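Local coordinates for flavoredoxin (Methanosarcina acetivorans, PDB 3BNK), which binds flavin mononucleotide and probably serves as an electron-transfer flavoprotein, at residues Val77-Tyr82 and Gly95-Phe100; Ala107-Glu112 and Ala139-Glu144; Gly22-Gly27 and Val99-Leu104. One frame throughout, in Å; residues are numbered along the deposited sequence.

Contact 1: Val77-Tyr82 and Gly95-Phe100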
loop_
_atom_site.group_PDB
_atom_site.type_symbol
_atom_site.label_atom_id
_atom_site.label_comp_id
_atom_site.label_asym_id
_atom_site.label_seq_id
_atom_site.Cartn_x
_atom_site.Cartn_y
_atom_site.Cartn_z
ATOM N N VAL B 77 -10.878 15.257 -5.376
ATOM C CA VAL B 77 -9.451 15.404 -5.741
ATOM C C VAL B 77 -8.791 16.673 -5.199
ATOM O O VAL B 77 -7.735 16.587 -4.580
ATOM C CB VAL B 77 -9.159 15.284 -7.294
ATOM C CG1 VAL B 77 -9.565 13.934 -7.818
ATOM C CG2 VAL B 77 -9.854 16.375 -8.122
ATOM N N LYS B 78 -9.430 17.829 -5.404
ATOM C CA LYS B 78 -8.854 19.129 -5.028
ATOM C C LYS B 78 -8.656 19.340 -3.528
ATOM O O LYS B 78 -7.555 19.681 -3.102
ATOM C CB LYS B 78 -9.657 20.292 -5.622
ATOM C CG LYS B 78 -9.493 20.432 -7.123
ATOM C CD LYS B 78 -10.286 21.600 -7.678
ATOM C CE LYS B 78 -10.376 21.537 -9.195
ATOM N NZ LYS B 78 -11.762 21.961 -9.637
ATOM N N LYS B 79 -9.718 19.155 -2.738
ATOM C CA LYS B 79 -9.619 19.224 -1.267
ATOM C C LYS B 79 -8.557 18.260 -0.745
ATOM O O LYS B 79 -7.763 18.619 0.137
ATOM C CB LYS B 79 -10.962 18.909 -0.602
ATOM C CG LYS B 79 -11.925 20.071 -0.481
ATOM C CD LYS B 79 -13.110 19.711 0.413
ATOM C CE LYS B 79 -14.079 20.897 0.569
ATOM N NZ LYS B 79 -15.309 20.517 1.333
ATOM N N THR B 80 -8.550 17.049 -1.306
ATOM C CA THR B 80 -7.559 16.024 -0.975
ATOM C C THR B 80 -6.133 16.518 -1.228
ATOM O O THR B 80 -5.296 16.507 -0.320
ATOM C CB THR B 80 -7.810 14.692 -1.747
ATOM O OG1 THR B 80 -9.122 14.206 -1.457
ATOM C CG2 THR B 80 -6.782 13.625 -1.349
ATOM N N ASP B 81 -5.875 16.965 -2.458
ATOM C CA ASP B 81 -4.554 17.455 -2.851
ATOM C C ASP B 81 -4.108 18.648 -1.995
ATOM O O ASP B 81 -2.941 18.730 -1.582
ATOM C CB ASP B 81 -4.563 17.826 -4.327
ATOM C CG ASP B 81 -3.184 17.849 -4.924
ATOM O OD1 ASP B 81 -2.441 16.848 -4.780
ATOM O OD2 ASP B 81 -2.841 18.880 -5.535
ATOM N N TYR B 82 -5.056 19.545 -1.716
ATOM C CA TYR B 82 -4.862 20.694 -0.845
ATOM C C TYR B 82 -4.351 20.298 0.539
ATOM O O TYR B 82 -3.510 20.984 1.118
ATOM C CB TYR B 82 -6.165 21.490 -0.720
ATOM C CG TYR B 82 -6.075 22.673 0.232
ATOM C CD1 TYR B 82 -5.260 23.776 -0.071
ATOM C CD2 TYR B 82 -6.801 22.693 1.434
ATOM C CE1 TYR B 82 -5.169 24.861 0.785
ATOM C CE2 TYR B 82 -6.714 23.791 2.309
ATOM C CZ TYR B 82 -5.887 24.864 1.973
ATOM O OH TYR B 82 -5.783 25.960 2.798
ATOM N N GLY B 95 -11.474 22.823 9.412
ATOM C CA GLY B 95 -12.739 23.308 8.875
ATOM C C GLY B 95 -13.052 22.944 7.446
ATOM O O GLY B 95 -14.133 23.264 6.950
ATOM N N LEU B 96 -12.112 22.279 6.777
ATOM C CA LEU B 96 -12.265 21.928 5.364
ATOM C C LEU B 96 -13.399 20.926 5.140
ATOM O O LEU B 96 -14.113 20.989 4.129
ATOM C CB LEU B 96 -10.950 21.370 4.801
ATOM C CG LEU B 96 -10.426 21.828 3.430
ATOM C CD1 LEU B 96 -9.814 20.645 2.719
ATOM C CD2 LEU B 96 -11.481 22.473 2.527
ATOM N N PHE B 97 -13.559 20.016 6.102
ATOM C CA PHE B 97 -14.509 18.911 6.015
ATOM C C PHE B 97 -15.470 18.931 7.211
ATOM O O PHE B 97 -15.230 19.637 8.201
ATOM C CB PHE B 97 -13.763 17.568 6.001
ATOM C CG PHE B 97 -12.717 17.435 4.912
ATOM C CD1 PHE B 97 -11.360 17.400 5.235
ATOM C CD2 PHE B 97 -13.081 17.310 3.580
ATOM C CE1 PHE B 97 -10.375 17.257 4.236
ATOM C CE2 PHE B 97 -12.109 17.176 2.582
ATOM C CZ PHE B 97 -10.758 17.142 2.914
ATOM N N GLU B 98 -16.561 18.173 7.105
ATOM C CA GLU B 98 -17.405 17.858 8.253
ATOM C C GLU B 98 -16.728 16.729 9.022
ATOM O O GLU B 98 -16.524 15.633 8.491
ATOM C CB GLU B 98 -18.806 17.411 7.819
ATOM C CG GLU B 98 -19.751 18.513 7.362
ATOM C CD GLU B 98 -21.144 17.981 7.004
ATOM O OE1 GLU B 98 -22.145 18.581 7.468
ATOM O OE2 GLU B 98 -21.236 16.952 6.278
ATOM N N VAL B 99 -16.381 17.001 10.274
ATOM C CA VAL B 99 -15.626 16.043 11.075
ATOM C C VAL B 99 -16.506 15.315 12.098
ATOM O O VAL B 99 -17.315 15.930 12.798
ATOM C CB VAL B 99 -14.394 16.717 11.755
ATOM C CG1 VAL B 99 -13.689 15.748 12.714
ATOM C CG2 VAL B 99 -13.421 17.238 10.696
ATOM N N PHE B 100 -16.340 13.999 12.158
ATOM C CA PHE B 100 -16.957 13.180 13.198
ATOM C C PHE B 100 -15.901 12.330 13.912
ATOM O O PHE B 100 -14.872 11.964 13.337
ATOM C CB PHE B 100 -18.123 12.331 12.639
ATOM C CG PHE B 100 -17.696 11.108 11.854
ATOM C CD1 PHE B 100 -17.770 9.834 12.431
ATOM C CD2 PHE B 100 -17.240 11.217 10.539
ATOM C CE1 PHE B 100 -17.373 8.690 11.726
ATOM C CE2 PHE B 100 -16.852 10.078 9.823
ATOM C CZ PHE B 100 -16.917 8.812 10.430
#

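Contact 2: Ala107-Glu112 and Ala139-Glu144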
loop_
_atom_site.group_PDB
_atom_site.type_symbol
_atom_site.label_atom_id
_atom_site.label_comp_id
_atom_site.label_asym_id
_atom_site.label_seq_id
_atom_site.Cartn_x
_atom_site.Cartn_y
_atom_site.Cartn_z
ATOM N N ALA B 107 -9.554 10.547 17.280
ATOM C CA ALA B 107 -9.144 10.442 15.881
ATOM C C ALA B 107 -10.214 11.028 14.958
ATOM O O ALA B 107 -11.248 10.417 14.725
ATOM C CB ALA B 107 -8.814 9.007 15.509
ATOM N N PRO B 108 -9.948 12.219 14.411
ATOM C CA PRO B 108 -10.964 12.902 13.625
ATOM C C PRO B 108 -11.168 12.225 12.265
ATOM O O PRO B 108 -10.202 11.920 11.564
ATOM C CB PRO B 108 -10.402 14.327 13.488
ATOM C CG PRO B 108 -8.923 14.161 13.558
ATOM C CD PRO B 108 -8.677 12.966 14.459
ATOM N N MET B 109 -12.432 11.975 11.922
ATOM C CA MET B 109 -12.782 11.311 10.664
ATOM C C MET B 109 -13.618 12.225 9.779
ATOM O O MET B 109 -14.256 13.159 10.266
ATOM C CB MET B 109 -13.503 9.989 10.928
ATOM C CG MET B 109 -12.589 8.917 11.477
ATOM S SD MET B 109 -13.466 7.452 12.056
ATOM C CE MET B 109 -14.234 8.076 13.561
ATOM N N ILE B 110 -13.596 11.957 8.482
ATOM C CA ILE B 110 -14.213 12.847 7.487
ATOM C C ILE B 110 -15.545 12.287 6.991
ATOM O O ILE B 110 -15.593 11.215 6.382
ATOM C CB ILE B 110 -13.286 13.091 6.273
ATOM C CG1 ILE B 110 -11.965 13.734 6.713
ATOM C CG2 ILE B 110 -13.993 13.986 5.220
ATOM C CD1 ILE B 110 -10.890 13.718 5.647
ATOM N N LYS B 111 -16.618 13.030 7.233
ATOM C CA LYS B 111 -17.967 12.555 6.914
ATOM C C LYS B 111 -18.143 12.239 5.429
ATOM O O LYS B 111 -18.808 11.270 5.068
ATOM C CB LYS B 111 -19.019 13.576 7.372
ATOM C CG LYS B 111 -19.280 13.533 8.854
ATOM C CD LYS B 111 -20.119 14.710 9.332
ATOM C CE LYS B 111 -20.411 14.612 10.822
ATOM N NZ LYS B 111 -21.299 15.731 11.272
ATOM N N GLU B 112 -17.526 13.062 4.582
ATOM C CA GLU B 112 -17.709 12.978 3.139
ATOM C C GLU B 112 -16.956 11.789 2.503
ATOM O O GLU B 112 -17.346 11.296 1.441
ATOM C CB GLU B 112 -17.350 14.320 2.491
ATOM C CG GLU B 112 -18.159 15.529 3.069
ATOM C CD GLU B 112 -17.413 16.404 4.122
ATOM O OE1 GLU B 112 -16.858 15.885 5.102
ATOM O OE2 GLU B 112 -17.419 17.644 3.982
ATOM N N ALA B 139 -12.410 0.490 14.849
ATOM C CA ALA B 139 -13.729 0.663 14.245
ATOM C C ALA B 139 -13.590 1.105 12.798
ATOM O O ALA B 139 -12.661 1.849 12.446
ATOM C CB ALA B 139 -14.585 1.658 15.045
ATOM N N ALA B 140 -14.504 0.608 11.972
ATOM C CA ALA B 140 -14.592 0.976 10.571
ATOM C C ALA B 140 -15.997 1.437 10.248
ATOM O O ALA B 140 -16.979 0.831 10.693
ATOM C CB ALA B 140 -14.186 -0.189 9.677
ATOM N N TYR B 141 -16.076 2.522 9.480
ATOM C CA TYR B 141 -17.336 3.170 9.121
ATOM C C TYR B 141 -17.468 3.324 7.609
ATOM O O TYR B 141 -16.534 3.748 6.926
ATOM C CB TYR B 141 -17.434 4.563 9.766
ATOM C CG TYR B 141 -17.181 4.598 11.262
ATOM C CD1 TYR B 141 -15.883 4.659 11.769
ATOM C CD2 TYR B 141 -18.248 4.573 12.171
ATOM C CE1 TYR B 141 -15.643 4.684 13.148
ATOM C CE2 TYR B 141 -18.024 4.611 13.549
ATOM C CZ TYR B 141 -16.718 4.660 14.028
ATOM O OH TYR B 141 -16.492 4.694 15.385
ATOM N N SER B 142 -18.640 2.986 7.096
ATOM C CA SER B 142 -19.015 3.399 5.755
ATOM C C SER B 142 -20.489 3.796 5.726
ATOM O O SER B 142 -21.055 4.203 6.743
ATOM C CB SER B 142 -18.713 2.298 4.732
ATOM O OG SER B 142 -18.850 2.789 3.410
ATOM N N GLU B 143 -21.092 3.712 4.544
ATOM C CA GLU B 143 -22.518 3.990 4.359
ATOM C C GLU B 143 -23.078 2.891 3.456
ATOM O O GLU B 143 -22.329 2.250 2.706
ATOM C CB GLU B 143 -22.722 5.369 3.728
ATOM C CG GLU B 143 -21.881 6.472 4.356
ATOM C CD GLU B 143 -22.046 7.806 3.682
ATOM O OE1 GLU B 143 -23.040 7.992 2.947
ATOM O OE2 GLU B 143 -21.170 8.678 3.893
ATOM N N GLU B 144 -24.389 2.667 3.536
ATOM C CA GLU B 144 -25.033 1.586 2.775
ATOM C C GLU B 144 -24.731 1.679 1.271
ATOM O O GLU B 144 -24.515 0.650 0.618
ATOM C CB GLU B 144 -26.548 1.545 3.060
ATOM C CG GLU B 144 -27.304 0.336 2.468
ATOM C CD GLU B 144 -28.038 0.653 1.148
ATOM O OE1 GLU B 144 -29.266 0.390 1.068
ATOM O OE2 GLU B 144 -27.404 1.163 0.190
#

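Contact 3: Gly22-Gly27 and Val99-Leu104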
loop_
_atom_site.group_PDB
_atom_site.type_symbol
_atom_site.label_atom_id
_atom_site.label_comp_id
_atom_site.label_asym_id
_atom_site.label_seq_id
_atom_site.Cartn_x
_atom_site.Cartn_y
_atom_site.Cartn_z
ATOM N N GLY B 22 -6.172 11.494 9.437
ATOM C CA GLY B 22 -6.707 12.410 10.442
ATOM C C GLY B 22 -6.061 12.220 11.809
ATOM O O GLY B 22 -5.861 11.097 12.265
ATOM N N ALA B 23 -5.716 13.332 12.448
ATOM C CA ALA B 23 -5.246 13.312 13.820
ATOM C C ALA B 23 -5.600 14.608 14.535
ATOM O O ALA B 23 -5.670 15.685 13.920
ATOM C CB ALA B 23 -3.744 13.047 13.875
ATOM N N ASN B 24 -5.880 14.493 15.827
ATOM C CA ASN B 24 -5.947 15.667 16.678
ATOM C C ASN B 24 -4.535 16.094 17.015
ATOM O O ASN B 24 -3.703 15.260 17.375
ATOM C CB ASN B 24 -6.728 15.395 17.966
ATOM C CG ASN B 24 -8.229 15.584 17.794
ATOM O OD1 ASN B 24 -8.740 15.706 16.676
ATOM N ND2 ASN B 24 -8.939 15.618 18.909
ATOM N N VAL B 25 -4.271 17.386 16.854
ATOM C CA VAL B 25 -3.008 17.988 17.248
ATOM C C VAL B 25 -3.405 19.181 18.100
ATOM O O VAL B 25 -4.151 20.054 17.642
ATOM C CB VAL B 25 -2.139 18.431 16.042
ATOM C CG1 VAL B 25 -0.678 18.615 16.482
ATOM C CG2 VAL B 25 -2.208 17.420 14.886
ATOM N N LYS B 26 -2.944 19.184 19.352
ATOM C CA LYS B 26 -3.335 20.185 20.349
ATOM C C LYS B 26 -4.858 20.383 20.393
ATOM O O LYS B 26 -5.354 21.517 20.451
ATOM C CB LYS B 26 -2.611 21.519 20.105
ATOM C CG LYS B 26 -1.115 21.482 20.370
ATOM C CD LYS B 26 -0.441 22.732 19.807
ATOM C CE LYS B 26 1.061 22.544 19.694
ATOM N NZ LYS B 26 1.640 23.451 18.655
ATOM N N GLY B 27 -5.587 19.269 20.355
ATOM C CA GLY B 27 -7.043 19.271 20.484
ATOM C C GLY B 27 -7.826 19.622 19.229
ATOM O O GLY B 27 -9.066 19.576 19.241
ATOM N N VAL B 99 -16.381 17.001 10.274
ATOM C CA VAL B 99 -15.626 16.043 11.075
ATOM C C VAL B 99 -16.506 15.315 12.098
ATOM O O VAL B 99 -17.315 15.930 12.798
ATOM C CB VAL B 99 -14.394 16.717 11.755
ATOM C CG1 VAL B 99 -13.689 15.748 12.714
ATOM C CG2 VAL B 99 -13.421 17.238 10.696
ATOM N N PHE B 100 -16.340 13.999 12.158
ATOM C CA PHE B 100 -16.957 13.180 13.198
ATOM C C PHE B 100 -15.901 12.330 13.912
ATOM O O PHE B 100 -14.872 11.964 13.337
ATOM C CB PHE B 100 -18.123 12.331 12.639
ATOM C CG PHE B 100 -17.696 11.108 11.854
ATOM C CD1 PHE B 100 -17.770 9.834 12.431
ATOM C CD2 PHE B 100 -17.240 11.217 10.539
ATOM C CE1 PHE B 100 -17.373 8.690 11.726
ATOM C CE2 PHE B 100 -16.852 10.078 9.823
ATOM C CZ PHE B 100 -16.917 8.812 10.430
ATOM N N TYR B 101 -16.161 12.049 15.182
ATOM C CA TYR B 101 -15.309 11.201 15.988
ATOM C C TYR B 101 -16.037 9.906 16.299
ATOM O O TYR B 101 -17.247 9.783 16.060
ATOM C CB TYR B 101 -14.906 11.931 17.271
ATOM C CG TYR B 101 -13.917 13.059 17.042
ATOM C CD1 TYR B 101 -14.364 14.358 16.749
ATOM C CD2 TYR B 101 -12.542 12.830 17.105
ATOM C CE1 TYR B 101 -13.454 15.409 16.534
ATOM C CE2 TYR B 101 -11.621 13.874 16.897
ATOM C CZ TYR B 101 -12.087 15.159 16.610
ATOM O OH TYR B 101 -11.198 16.196 16.399
ATOM N N GLY B 102 -15.282 8.933 16.805
ATOM C CA GLY B 102 -15.823 7.609 17.109
ATOM C C GLY B 102 -15.390 7.133 18.476
ATOM O O GLY B 102 -15.159 7.948 19.373
ATOM N N GLU B 103 -15.246 5.814 18.608
ATOM C CA GLU B 103 -15.009 5.140 19.900
ATOM C C GLU B 103 -13.722 5.573 20.611
ATOM O O GLU B 103 -13.660 5.590 21.846
ATOM C CB GLU B 103 -15.018 3.614 19.723
ATOM C CG GLU B 103 -16.369 3.013 19.293
ATOM C CD GLU B 103 -16.294 1.520 18.921
ATOM O OE1 GLU B 103 -15.258 0.862 19.172
ATOM O OE2 GLU B 103 -17.295 0.991 18.380
ATOM N N LEU B 104 -12.708 5.934 19.826
ATOM C CA LEU B 104 -11.423 6.364 20.375
ATOM C C LEU B 104 -11.439 7.837 20.773
ATOM O O LEU B 104 -10.513 8.305 21.419
ATOM C CB LEU B 104 -10.287 6.088 19.388
ATOM C CG LEU B 104 -10.030 4.634 18.987
ATOM C CD1 LEU B 104 -8.850 4.562 18.048
ATOM C CD2 LEU B 104 -9.818 3.679 20.197
#

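Contact 1: Val77-Tyr82 and Gly95-Phe100
K79, on helix 77-83, runs alongside L96 and F97, pointing the opposite way, and these three residues supply most of the 229 Å² buried here. Its chain runs extended beyond CG, so the aliphatic part can lie along both partners before the amine turns up at a backbone acceptor. CD comes within 3.5 Å of F97 CE2, an oblique approach to the ring, while CE sits 3.6 Å from L96 CD2. At the end NZ donates to L96 O at 3.1 Å; the angle at the carbonyl oxygen, 163°, shows the amine arriving almost head-on. CD1 of L96 touches K79 as well and meets Y82 CD2, at the edge of the tyrosine ring, 3.9 Å away. F97 is further held by C83 and by L20 of strand 16-25. D81 of the same helix touches the bound FMN, and L186 of the second subunit packs on K79, placing the contact between pocket and dimer interface. The chemistry is that of a lysine used along its whole length: methylenes bury apolar surface, and the probably charged amine gives a loop carbonyl a polar partner, joining helix to loop by two means.

Contact 2: Ala107-Glu112 and Ala139-Glu144
M109 and Y141 both carry CG anti to their own carbonyl carbon, and this sends the two side chains at each other from backbones whose CA atoms stay 9.5 Å apart, M109 CA to Y141 CA. In the methionine, chi1 and the extended second torsion carry SD to the CD1-CE1 part of the tyrosine ring, and the bend at the third (chi3 -72°) turns the methyl carbon CE in beside CE1. The evidence for a Met-aromatic contact is direct: M109 SD lies 4.5 Å from the centroid of the Y141 ring, on a line 53° off the ring normal, so the sulfur comes in obliquely. SD of M109 meets the CD1-CE1 bond of Y141, 3.7 Å from each carbon, whereas CE of M109 leans to the CE1 end, at 3.7 Å from that atom. The two side chains cross at about a right angle, and only 121 Å² is buried in all. The polar end of Y141 looks elsewhere: its OH is hydrogen-bonded to E118 OE1. Further along, E143 OE2 stands 3.7 Å from K111 O. These are two acceptors, and K4 of the second subunit serves both, its NZ hydrogen-bonded to K111 O and in a long, weak ion pair with E143 OE2. The M109 side chain also touches S68 and N70 of strand 66-71 and N116 and E118 of strand 115-126. The short strand 109-110, paired with 99-100, thus lies against the main antiparallel sheet, while A140, Y141 and S142 extend that sheet into the second subunit by an antiparallel ladder.

Contact 3: Gly22-Gly27 and Val99-Leu104
Y101 points its phenol at the amide of N24, and the approach can be followed atom by atom. CB and CG of Y101 stand back from N24, and contact begins only at the far end of the ring. With CG anti to the carbonyl carbon (chi1 -72°), the ring reaches the end of strand 16-25. Along the ring, CE2 of Y101 is the first carbon to touch, 3.4 Å from N24 OD1; that same CE2 also packs 3.4 Å from P108 N, in the stretch that leads into strand 109-110. CZ of Y101 is likewise 3.4 Å from OD1 of N24. The strand it meets belongs to the antiparallel barrel-like sheet of the FMN-binding split-barrel fold, as expected for a flavin reductase-like domain. N24 lies just before the turn whose central residues are K26 and G27; both have positive phi, consistent with a type I' turn closing the beta-hairpin of strands 16-25 and 28-41. At the tip, Y101 OH donates its proton to N24 OD1 over 2.5 Å, a length so short at 2.05 Å resolution that its exact value is doubtful. The angle at OD1 is 121° and the donor lies in the carbonyl plane, on a lone pair. The oxygen in turn sits in the plane of the tyrosine ring, at its edge, and amide and ring planes stand 75° apart, so the amide meets the phenol roughly crosswise instead of stacking on it. A29 of strand 28-41 flanks both residues, and N64 of helix 57-64 touches N24, whose side chain is about 12 Å from the bound FMN.

From the N terminus, the strand end at 22-27 opens the longest closure: contact 3 spans 71 residues before 99-104 returns to it. Inside that span helix 77-83 starts contact 1, which closes a loop of 12 residues at 95-100; the two end on the same stretch, sharing V99 and F100. Contact 2 follows in series, its 26 intervening residues being mostly strands 115-126 and 130-142. In the short ladder of 99-100 with 109-110, a probable backbone bond from M109 N to F100 O (2.8 Å) joins it to both others, and one from K111 N to E98 O (2.9 Å) to contact 1 alone. Together they tie helix, hairpin end and main sheet to one excursion of the chain.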